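Local coordinates for receptor-like protein kinase ANXUR1 (Arabidopsis thaliana, PDB 6FIG) that is a malectin-like receptor kinase of plant reproduction, probably sensing extracellular signals through its ectodomain and relaying them by phosphorylating serine and threonine, at residues M178-A183 with F370-M375; P216-A221 with L268-Q273; I274-T279 with G341-T346. All blocks are in the same frame, centred on the assembly; numbering follows the deposited sequence.

Interaction 1: residues M178-A183 with F370-M375; sequences MDAKTA and FKMDTM
Met372 reaches across to Ala180 and Ala183, and its side chain shows how one flexible thioether can hold a loop against a sheet without any hydrogen bond between the two segments. From CB, CG lies anti to the carbonyl carbon (chi1 -59°) and the chain runs extended to the sulfur before bending at its last torsion. Across the segments CB and CG make no close contact, and the touching begins at SD and CE. In the conformer described, SD lies 4.2 Å from the terminal CE of Met178, a tentative contact because Met178 adopts a second conformer. The bend then turns CE of Met372 into the loop, where it lies 3.6 Å from the backbone O of Asp179 and 3.9 Å from CB of Ala183, with CB of Ala180 slightly farther off. The loop that receives this methyl is a type I beta turn from Ala180 to Ala183, closed by Ala183 N bonding to Ala180 O. Overlapping its start, Asp179 OD1 accepts from Lys181 N at 3.1 Å, the donor standing above the carboxylate plane: an Asx turn. Met372 itself ends the strand 363-372 of the malectin-like domain, and Ile281 of the adjacent strand 278-287 touches both Met372 and Ala180. Beyond the methionine, Asp373 OD1 approaches CA of Ala183 at 3.8 Å while bonding to the next backbone N, that of Asn184.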
loop_
_atom_site.group_PDB
_atom_site.type_symbol
_atom_site.label_atom_id
_atom_site.label_comp_id
_atom_site.label_asym_id
_atom_site.label_seq_id
_atom_site.Cartn_x
_atom_site.Cartn_y
_atom_site.Cartn_z
ATOM N N MET A 178 26.366 -16.065 11.145
ATOM C CA MET A 178 26.668 -14.934 10.265
ATOM C C MET A 178 25.652 -13.864 10.615
ATOM O O MET A 178 24.469 -14.152 10.720
ATOM C CB MET A 178 26.471 -15.269 8.777
ATOM C CG MET A 178 27.540 -16.113 8.107
ATOM S SD MET A 178 29.230 -15.508 8.193
ATOM C CE MET A 178 29.209 -14.102 7.083
ATOM N N ASP A 179 26.114 -12.631 10.794
ATOM C CA ASP A 179 25.211 -11.503 11.106
ATOM C C ASP A 179 24.762 -10.758 9.860
ATOM O O ASP A 179 25.584 -10.158 9.190
ATOM C CB ASP A 179 25.889 -10.543 12.067
ATOM C CG ASP A 179 24.924 -9.557 12.688
ATOM O OD1 ASP A 179 23.707 -9.631 12.400
ATOM O OD2 ASP A 179 25.393 -8.732 13.488
ATOM N N ALA A 180 23.458 -10.781 9.561
ATOM C CA ALA A 180 22.912 -10.081 8.388
ATOM C C ALA A 180 22.187 -8.793 8.760
ATOM O O ALA A 180 21.742 -8.076 7.846
ATOM C CB ALA A 180 21.980 -10.984 7.614
ATOM N N LYS A 181 22.118 -8.458 10.054
ATOM C CA LYS A 181 21.370 -7.273 10.481
ATOM C C LYS A 181 21.785 -5.991 9.754
ATOM O O LYS A 181 20.933 -5.166 9.428
ATOM C CB LYS A 181 21.470 -7.080 11.996
ATOM C CG LYS A 181 20.803 -5.837 12.550
ATOM C CD LYS A 181 19.302 -5.867 12.329
ATOM C CE LYS A 181 18.624 -4.622 12.876
ATOM N NZ LYS A 181 18.876 -4.401 14.314
ATOM N N THR A 182 23.081 -5.815 9.499
ATOM C CA THR A 182 23.568 -4.608 8.825
ATOM C C THR A 182 24.215 -4.943 7.477
ATOM O O THR A 182 24.999 -4.143 6.943
ATOM C CB THR A 182 24.547 -3.808 9.704
ATOM O OG1 THR A 182 25.591 -4.677 10.142
ATOM C CG2 THR A 182 23.830 -3.199 10.926
ATOM N N ALA A 183 23.859 -6.085 6.912
ATOM C CA ALA A 183 24.372 -6.496 5.620
ATOM C C ALA A 183 23.555 -5.870 4.495
ATOM O O ALA A 183 22.375 -5.544 4.679
ATOM C CB ALA A 183 24.357 -8.002 5.500
ATOM N N PHE A 370 19.389 -15.343 -0.258
ATOM C CA PHE A 370 20.014 -14.004 -0.320
ATOM C C PHE A 370 21.533 -14.093 -0.402
ATOM O O PHE A 370 22.154 -14.890 0.293
ATOM C CB PHE A 370 19.674 -13.231 0.938
ATOM C CG PHE A 370 18.207 -13.073 1.160
ATOM C CD1 PHE A 370 17.482 -12.097 0.476
ATOM C CD2 PHE A 370 17.541 -13.897 2.049
ATOM C CE1 PHE A 370 16.112 -11.979 0.676
ATOM C CE2 PHE A 370 16.178 -13.764 2.243
ATOM C CZ PHE A 370 15.476 -12.816 1.558
ATOM N N LYS A 371 22.125 -13.275 -1.264
ATOM C CA LYS A 371 23.579 -13.070 -1.287
ATOM C C LYS A 371 23.966 -11.985 -0.316
ATOM O O LYS A 371 23.392 -10.910 -0.377
ATOM C CB LYS A 371 23.994 -12.635 -2.684
ATOM C CG LYS A 371 25.475 -12.449 -2.902
ATOM C CD LYS A 371 25.734 -11.694 -4.201
ATOM C CE LYS A 371 25.452 -12.538 -5.423
ATOM N NZ LYS A 371 25.519 -11.694 -6.634
ATOM N N MET A 372 24.947 -12.227 0.531
ATOM C CA MET A 372 25.480 -11.197 1.409
ATOM C C MET A 372 26.605 -10.457 0.703
ATOM O O MET A 372 27.380 -11.060 -0.050
ATOM C CB MET A 372 26.045 -11.822 2.683
ATOM C CG MET A 372 25.029 -12.608 3.470
ATOM S SD MET A 372 25.681 -13.153 5.053
ATOM C CE MET A 372 25.812 -11.597 5.930
ATOM N N ASP A 373 26.726 -9.156 0.965
ATOM C CA ASP A 373 27.823 -8.392 0.390
ATOM C C ASP A 373 29.180 -8.770 0.994
ATOM O O ASP A 373 29.281 -9.134 2.170
ATOM C CB ASP A 373 27.579 -6.861 0.399
ATOM C CG ASP A 373 27.473 -6.227 1.808
ATOM O OD1 ASP A 373 26.923 -6.828 2.765
ATOM O OD2 ASP A 373 27.884 -5.036 1.917
ATOM N N THR A 374 30.205 -8.707 0.146
ATOM C CA THR A 374 31.613 -8.862 0.522
ATOM C C THR A 374 32.352 -7.661 -0.059
ATOM O O THR A 374 32.228 -7.398 -1.249
ATOM C CB THR A 374 32.222 -10.145 -0.073
ATOM O OG1 THR A 374 31.702 -11.279 0.625
ATOM C CG2 THR A 374 33.753 -10.164 0.062
ATOM N N MET A 375 33.111 -6.959 0.775
ATOM C CA MET A 375 33.882 -5.771 0.351
ATOM C C MET A 375 32.961 -4.719 -0.323
ATOM O O MET A 375 33.317 -4.131 -1.341
ATOM C CB MET A 375 35.066 -6.179 -0.557
ATOM C CG MET A 375 36.158 -7.031 0.113
ATOM S SD MET A 375 37.054 -6.247 1.482
ATOM C CE MET A 375 37.634 -4.722 0.756
#

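Interaction 2: residues P216-A221 with L268-Q273; sequences PYIFSA and LTWMFQ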
loop_
_atom_site.group_PDB
_atom_site.type_symbol
_atom_site.label_atom_id
_atom_site.label_comp_id
_atom_site.label_asym_id
_atom_site.label_seq_id
_atom_site.Cartn_x
_atom_site.Cartn_y
_atom_site.Cartn_z
ATOM N N PRO A 216 10.324 -25.526 -10.889
ATOM C CA PRO A 216 11.455 -25.456 -11.814
ATOM C C PRO A 216 12.831 -25.720 -11.201
ATOM O O PRO A 216 13.775 -26.048 -11.940
ATOM C CB PRO A 216 11.382 -24.020 -12.339
ATOM C CG PRO A 216 9.928 -23.690 -12.247
ATOM C CD PRO A 216 9.506 -24.297 -10.956
ATOM N N TYR A 217 12.927 -25.621 -9.874
ATOM C CA TYR A 217 14.185 -25.770 -9.168
ATOM C C TYR A 217 14.395 -27.158 -8.565
ATOM O O TYR A 217 15.432 -27.410 -7.955
ATOM C CB TYR A 217 14.258 -24.687 -8.086
ATOM C CG TYR A 217 14.192 -23.316 -8.714
ATOM C CD1 TYR A 217 15.322 -22.765 -9.302
ATOM C CD2 TYR A 217 12.993 -22.615 -8.781
ATOM C CE1 TYR A 217 15.279 -21.510 -9.897
ATOM C CE2 TYR A 217 12.943 -21.358 -9.386
ATOM C CZ TYR A 217 14.086 -20.822 -9.937
ATOM O OH TYR A 217 14.035 -19.578 -10.538
ATOM N N ILE A 218 13.438 -28.065 -8.755
ATOM C CA ILE A 218 13.552 -29.412 -8.179
ATOM C C ILE A 218 14.370 -30.272 -9.106
ATOM O O ILE A 218 14.035 -30.401 -10.295
ATOM C CB ILE A 218 12.185 -30.072 -7.943
ATOM C CG1 ILE A 218 11.422 -29.285 -6.889
ATOM C CG2 ILE A 218 12.343 -31.531 -7.489
ATOM C CD1 ILE A 218 9.936 -29.446 -6.992
ATOM N N PHE A 219 15.416 -30.881 -8.555
ATOM C CA PHE A 219 16.292 -31.774 -9.318
ATOM C C PHE A 219 16.335 -33.207 -8.845
ATOM O O PHE A 219 17.018 -34.008 -9.459
ATOM C CB PHE A 219 17.708 -31.188 -9.403
ATOM C CG PHE A 219 17.815 -30.093 -10.420
ATOM C CD1 PHE A 219 18.385 -30.324 -11.670
ATOM C CD2 PHE A 219 17.278 -28.841 -10.151
ATOM C CE1 PHE A 219 18.453 -29.307 -12.616
ATOM C CE2 PHE A 219 17.333 -27.820 -11.093
ATOM C CZ PHE A 219 17.928 -28.053 -12.327
ATOM N N SER A 220 15.603 -33.542 -7.785
ATOM C CA SER A 220 15.395 -34.949 -7.450
ATOM C C SER A 220 14.434 -35.544 -8.495
ATOM O O SER A 220 13.658 -34.816 -9.134
ATOM C CB SER A 220 14.884 -35.121 -6.015
ATOM O OG SER A 220 13.917 -34.163 -5.654
ATOM N N ALA A 221 14.531 -36.851 -8.700
ATOM C CA ALA A 221 13.655 -37.554 -9.653
ATOM C C ALA A 221 12.196 -37.439 -9.204
ATOM O O ALA A 221 11.301 -37.231 -10.026
ATOM C CB ALA A 221 14.057 -39.014 -9.790
ATOM N N LEU A 268 14.350 -34.983 -1.217
ATOM C CA LEU A 268 13.737 -33.915 -1.997
ATOM C C LEU A 268 14.858 -32.892 -2.193
ATOM O O LEU A 268 15.482 -32.472 -1.224
ATOM C CB LEU A 268 12.568 -33.359 -1.227
ATOM C CG LEU A 268 11.493 -32.494 -1.847
ATOM C CD1 LEU A 268 10.906 -33.137 -3.088
ATOM C CD2 LEU A 268 10.416 -32.284 -0.782
ATOM N N THR A 269 15.146 -32.543 -3.448
ATOM C CA THR A 269 16.338 -31.768 -3.777
ATOM C C THR A 269 15.999 -30.578 -4.673
ATOM O O THR A 269 15.398 -30.758 -5.731
ATOM C CB THR A 269 17.363 -32.653 -4.502
ATOM O OG1 THR A 269 17.721 -33.766 -3.664
ATOM C CG2 THR A 269 18.645 -31.875 -4.879
ATOM N N TRP A 270 16.403 -29.394 -4.225
ATOM C CA TRP A 270 16.332 -28.160 -5.030
ATOM C C TRP A 270 17.753 -27.736 -5.393
ATOM O O TRP A 270 18.674 -27.896 -4.592
ATOM C CB TRP A 270 15.671 -27.027 -4.257
ATOM C CG TRP A 270 14.233 -27.190 -3.870
ATOM C CD1 TRP A 270 13.145 -26.693 -4.528
ATOM C CD2 TRP A 270 13.718 -27.884 -2.716
ATOM N NE1 TRP A 270 11.984 -27.019 -3.853
ATOM C CE2 TRP A 270 12.307 -27.749 -2.740
ATOM C CE3 TRP A 270 14.311 -28.596 -1.665
ATOM C CZ2 TRP A 270 11.491 -28.286 -1.759
ATOM C CZ3 TRP A 270 13.498 -29.111 -0.686
ATOM C CH2 TRP A 270 12.102 -28.969 -0.742
ATOM N N MET A 271 17.934 -27.187 -6.591
ATOM C CA MET A 271 19.236 -26.676 -7.010
ATOM C C MET A 271 19.088 -25.285 -7.626
ATOM O O MET A 271 18.154 -25.036 -8.385
ATOM C CB MET A 271 19.889 -27.617 -8.014
ATOM C CG MET A 271 21.378 -27.345 -8.235
ATOM S SD MET A 271 22.188 -28.510 -9.359
ATOM C CE MET A 271 21.596 -30.065 -8.687
ATOM N N PHE A 272 20.063 -24.428 -7.309
ATOM C CA PHE A 272 20.059 -23.017 -7.694
ATOM C C PHE A 272 21.416 -22.609 -8.247
ATOM O O PHE A 272 22.448 -22.964 -7.668
ATOM C CB PHE A 272 19.755 -22.168 -6.476
ATOM C CG PHE A 272 18.445 -22.492 -5.864
ATOM C CD1 PHE A 272 17.278 -21.968 -6.398
ATOM C CD2 PHE A 272 18.370 -23.402 -4.806
ATOM C CE1 PHE A 272 16.049 -22.294 -5.860
ATOM C CE2 PHE A 272 17.141 -23.745 -4.267
ATOM C CZ PHE A 272 15.978 -23.189 -4.799
ATOM N N GLN A 273 21.392 -21.878 -9.368
ATOM C CA GLN A 273 22.583 -21.283 -9.939
ATOM C C GLN A 273 22.836 -19.935 -9.266
ATOM O O GLN A 273 21.965 -19.076 -9.257
ATOM C CB GLN A 273 22.403 -21.100 -11.450
ATOM C CG GLN A 273 22.178 -22.407 -12.197
ATOM C CD GLN A 273 23.358 -23.362 -12.109
ATOM O OE1 GLN A 273 24.521 -22.940 -12.133
ATOM N NE2 GLN A 273 23.067 -24.658 -12.031
#
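Tyr217 and Met271 flank a single beta bridge, Ile218 with Trp270, at which a loop lies along the edge of a strand. The backbone O of Tyr217 receives Met271 N at 2.9 Å, and two residues on Phe219 N gives its hydrogen to Thr269 O at 2.8 Å, tilted 29° from the carbonyl plane. Ser220 N adds a weak bond to the same Thr269 O, while Ser220 OG, placed between its backbone N and carbonyl carbon (chi1 41°), accepts from Thr269 N at 3.0 Å and also bonds to Gly222 O. A hydroxyl, not a backbone carbonyl, thus takes this strand N-H.

The tight side lies where Tyr217, Ile218, Trp270 and Phe272 meet. The rings of Tyr217 and Phe272 are nearly parallel, with planes at 25°, but slid so far that they barely overlap; CD1 of Tyr217 comes to 3.5 Å from CE1 of Phe272. Phe189 meets both rings. Alongside, Ile218 CG1 rests 3.8 Å from NE1 of Trp270, an indole nitrogen held by Asp214.

Looser and nearer solvent is the pairing of Phe219 with Met271. Met271 CB touches CD2 of the exposed ring at 3.6 Å, but SD stands above the ring face, 4.8 Å from the Phe219 centroid, in a distant Met-aromatic contact. Strand 268-273 is outermost in its four-stranded antiparallel sheet within the chain, and the loop runs along the edge away from strand 344-351. With directional bonds fixing the backbone and mostly apolar contacts filling in around it, the register is probably set by the backbone bonds together with Ser220 OG, whereas the outer Phe219 and Met271 probably contribute mainly dispersion.

Interaction 3: residues I274-T279 with G341-T346; sequences IDKNFT and GGEEIT. With NAG (2-acetamido-2-deoxy-beta-D-glucopyranose), chain E.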
loop_
_atom_site.group_PDB
_atom_site.type_symbol
_atom_site.label_atom_id
_atom_site.label_comp_id
_atom_site.label_asym_id
_atom_site.label_seq_id
_atom_site.Cartn_x
_atom_site.Cartn_y
_atom_site.Cartn_z
ATOM N N ILE A 274 24.019 -19.778 -8.684
ATOM C CA ILE A 274 24.398 -18.541 -7.982
ATOM C C ILE A 274 25.819 -18.095 -8.396
ATOM O O ILE A 274 26.394 -18.642 -9.335
ATOM C CB ILE A 274 24.220 -18.700 -6.454
ATOM C CG1 ILE A 274 24.872 -19.981 -5.914
ATOM C CG2 ILE A 274 22.728 -18.698 -6.076
ATOM C CD1 ILE A 274 26.370 -20.080 -6.046
ATOM N N ASP A 275 26.352 -17.078 -7.719
ATOM C CA ASP A 275 27.698 -16.566 -7.994
ATOM C C ASP A 275 28.672 -17.053 -6.929
ATOM O O ASP A 275 28.399 -16.976 -5.746
ATOM C CB ASP A 275 27.680 -15.032 -7.982
ATOM C CG ASP A 275 26.737 -14.438 -9.032
ATOM O OD1 ASP A 275 26.606 -15.033 -10.139
ATOM O OD2 ASP A 275 26.170 -13.342 -8.764
ATOM N N LYS A 276 29.833 -17.525 -7.350
ATOM C CA LYS A 276 30.862 -17.986 -6.416
ATOM C C LYS A 276 31.448 -16.812 -5.607
ATOM O O LYS A 276 31.349 -15.644 -6.023
ATOM C CB LYS A 276 31.968 -18.709 -7.185
ATOM C CG LYS A 276 31.537 -20.039 -7.798
ATOM C CD LYS A 276 32.649 -20.763 -8.566
ATOM C CE LYS A 276 32.942 -20.137 -9.922
ATOM N NZ LYS A 276 33.749 -21.027 -10.799
ATOM N N ASN A 277 32.008 -17.126 -4.449
ATOM C CA ASN A 277 32.779 -16.190 -3.605
ATOM C C ASN A 277 31.902 -15.242 -2.799
ATOM O O ASN A 277 32.311 -14.115 -2.492
ATOM C CB ASN A 277 33.791 -15.340 -4.400
ATOM C CG ASN A 277 34.872 -16.139 -5.057
ATOM O OD1 ASN A 277 34.773 -17.350 -5.249
ATOM N ND2 ASN A 277 35.948 -15.443 -5.394
ATOM N N PHE A 278 30.699 -15.682 -2.486
ATOM C CA PHE A 278 29.820 -14.982 -1.555
ATOM C C PHE A 278 29.271 -15.984 -0.543
ATOM O O PHE A 278 29.146 -17.196 -0.832
ATOM C CB PHE A 278 28.627 -14.341 -2.261
ATOM C CG PHE A 278 28.986 -13.267 -3.241
ATOM C CD1 PHE A 278 29.208 -11.964 -2.800
ATOM C CD2 PHE A 278 29.099 -13.550 -4.599
ATOM C CE1 PHE A 278 29.523 -10.959 -3.702
ATOM C CE2 PHE A 278 29.428 -12.544 -5.504
ATOM C CZ PHE A 278 29.623 -11.243 -5.053
ATOM N N THR A 279 28.940 -15.468 0.634
ATOM C CA THR A 279 28.106 -16.167 1.587
ATOM C C THR A 279 26.649 -15.899 1.258
ATOM O O THR A 279 26.249 -14.747 1.007
ATOM C CB THR A 279 28.412 -15.707 3.020
ATOM O OG1 THR A 279 29.775 -15.991 3.336
ATOM C CG2 THR A 279 27.511 -16.403 4.028
ATOM N N GLY A 341 31.366 -26.255 -4.119
ATOM C CA GLY A 341 30.105 -25.507 -4.255
ATOM C C GLY A 341 29.809 -25.261 -5.728
ATOM O O GLY A 341 28.709 -25.554 -6.196
ATOM N N GLY A 342 30.784 -24.699 -6.449
ATOM C CA GLY A 342 30.810 -24.708 -7.928
ATOM C C GLY A 342 29.641 -24.053 -8.650
ATOM O O GLY A 342 29.057 -24.637 -9.568
ATOM N N GLU A 343 29.307 -22.842 -8.215
ATOM C CA GLU A 343 28.230 -22.017 -8.784
ATOM C C GLU A 343 26.811 -22.530 -8.509
ATOM O O GLU A 343 25.863 -21.981 -9.073
ATOM C CB GLU A 343 28.371 -21.794 -10.301
ATOM C CG GLU A 343 29.750 -21.414 -10.809
ATOM C CD GLU A 343 30.000 -21.948 -12.211
ATOM O OE1 GLU A 343 29.138 -21.735 -13.093
ATOM O OE2 GLU A 343 31.046 -22.594 -12.423
ATOM N N GLU A 344 26.657 -23.544 -7.647
ATOM C CA GLU A 344 25.328 -24.040 -7.257
ATOM C C GLU A 344 25.147 -24.092 -5.748
ATOM O O GLU A 344 26.103 -24.296 -4.996
ATOM C CB GLU A 344 25.068 -25.435 -7.838
ATOM C CG GLU A 344 24.817 -25.443 -9.346
ATOM C CD GLU A 344 25.035 -26.804 -10.012
ATOM O OE1 GLU A 344 25.440 -27.775 -9.334
ATOM O OE2 GLU A 344 24.819 -26.908 -11.243
ATOM N N ILE A 345 23.908 -23.890 -5.327
ATOM C CA ILE A 345 23.452 -24.219 -3.990
ATOM C C ILE A 345 22.432 -25.342 -4.165
ATOM O O ILE A 345 21.539 -25.253 -5.014
ATOM C CB ILE A 345 22.830 -23.018 -3.274
ATOM C CG1 ILE A 345 23.946 -22.062 -2.821
ATOM C CG2 ILE A 345 21.977 -23.451 -2.065
ATOM C CD1 ILE A 345 23.436 -20.719 -2.381
ATOM N N THR A 346 22.604 -26.413 -3.384
ATOM C CA THR A 346 21.617 -27.485 -3.334
ATOM C C THR A 346 20.990 -27.508 -1.957
ATOM O O THR A 346 21.670 -27.322 -0.942
ATOM C CB THR A 346 22.215 -28.871 -3.630
ATOM O OG1 THR A 346 23.264 -29.172 -2.698
ATOM C CG2 THR A 346 22.739 -28.930 -5.053
HETATM C C1 NAG E . 37.110 -15.987 -6.043
HETATM C C2 NAG E . 37.703 -14.918 -6.964
HETATM C C3 NAG E . 38.948 -15.443 -7.655
HETATM C C4 NAG E . 39.914 -15.966 -6.596
HETATM C C5 NAG E . 39.232 -16.949 -5.629
HETATM C C6 NAG E . 40.166 -17.324 -4.491
HETATM C C7 NAG E . 36.051 -13.397 -7.981
HETATM C C8 NAG E . 35.099 -13.262 -9.145
HETATM N N2 NAG E . 36.735 -14.549 -7.971
HETATM O O3 NAG E . 39.588 -14.427 -8.435
HETATM O O4 NAG E . 41.105 -16.540 -7.163
HETATM O O5 NAG E . 38.082 -16.341 -5.066
HETATM O O6 NAG E . 39.585 -18.356 -3.669
HETATM O O7 NAG E . 36.179 -12.505 -7.135
#
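Ile274 N donates to Glu343 O at 2.9 Å in a nearly straight bond (171° at the hydrogen), although the donor stands above the carbonyl plane, 40° out of it. Two groups of side chains pack beside this link. CD1 of Ile274 comes to 3.5 Å from the backbone C of Glu343, and CG1 of Ile274 meets CG1 of Ile345 at 3.8 Å, the two isoleucines crossing at about a right angle. The first torsion of Ile274 explains the reach: CG1 sits between the backbone N and the carbonyl carbon (chi1 50°), which swings that branch toward the opposite segment. Farther along, Lys276 lays its methylenes along Glu343, CE lying 3.6 Å from CG of the glutamate. Its NZ then makes a long salt bridge to Glu343 OE2, 3.5 Å away.

Glu343 is itself part of a type I' beta turn from Gly341 to Glu344, closed by Glu344 N bonding to Gly341 O; its two glycines are poorly ordered, but as modelled the backbone angles of Gly341 call for glycine. On the other segment, Asn277 carries N-linked N-acetylglucosamine, its ND2 covalently joined to sugar C1 at 1.4 Å. Ala338 and Asn339 also line this glycan site.

Farther out, Asp275 forms a salt bridge with Lys371, and Gln273 bonds to Glu344 OE2. Val336 of strand 327-336 and Tyr280 of strand 278-287 each touch both isoleucines, so the contact lies where the link between strands 268-273 and 278-287 passes the beginning of strand 344-351.

In the fold
Within the malectin-like range, interaction 3 lies between the other two: its centre is 15 Å from those of interactions 1 and 2, which are themselves 25 Å apart and do not touch. Interaction 3 meets interaction 1 through neighbouring strands 278-287 and 363-372, where Met372 N probably bonds to Thr279 O. It meets interaction 2 through strands 268-273 and 344-351, paired in the four-stranded sheet. Along the chain, interaction 1 closes a long loop containing the other two, with interaction 2 completed before interaction 3 opens. Together the contacts tie loops and strand ends onto the four-stranded sheet and the strands around 278-287 and 363-372, beside a glycosylated surface.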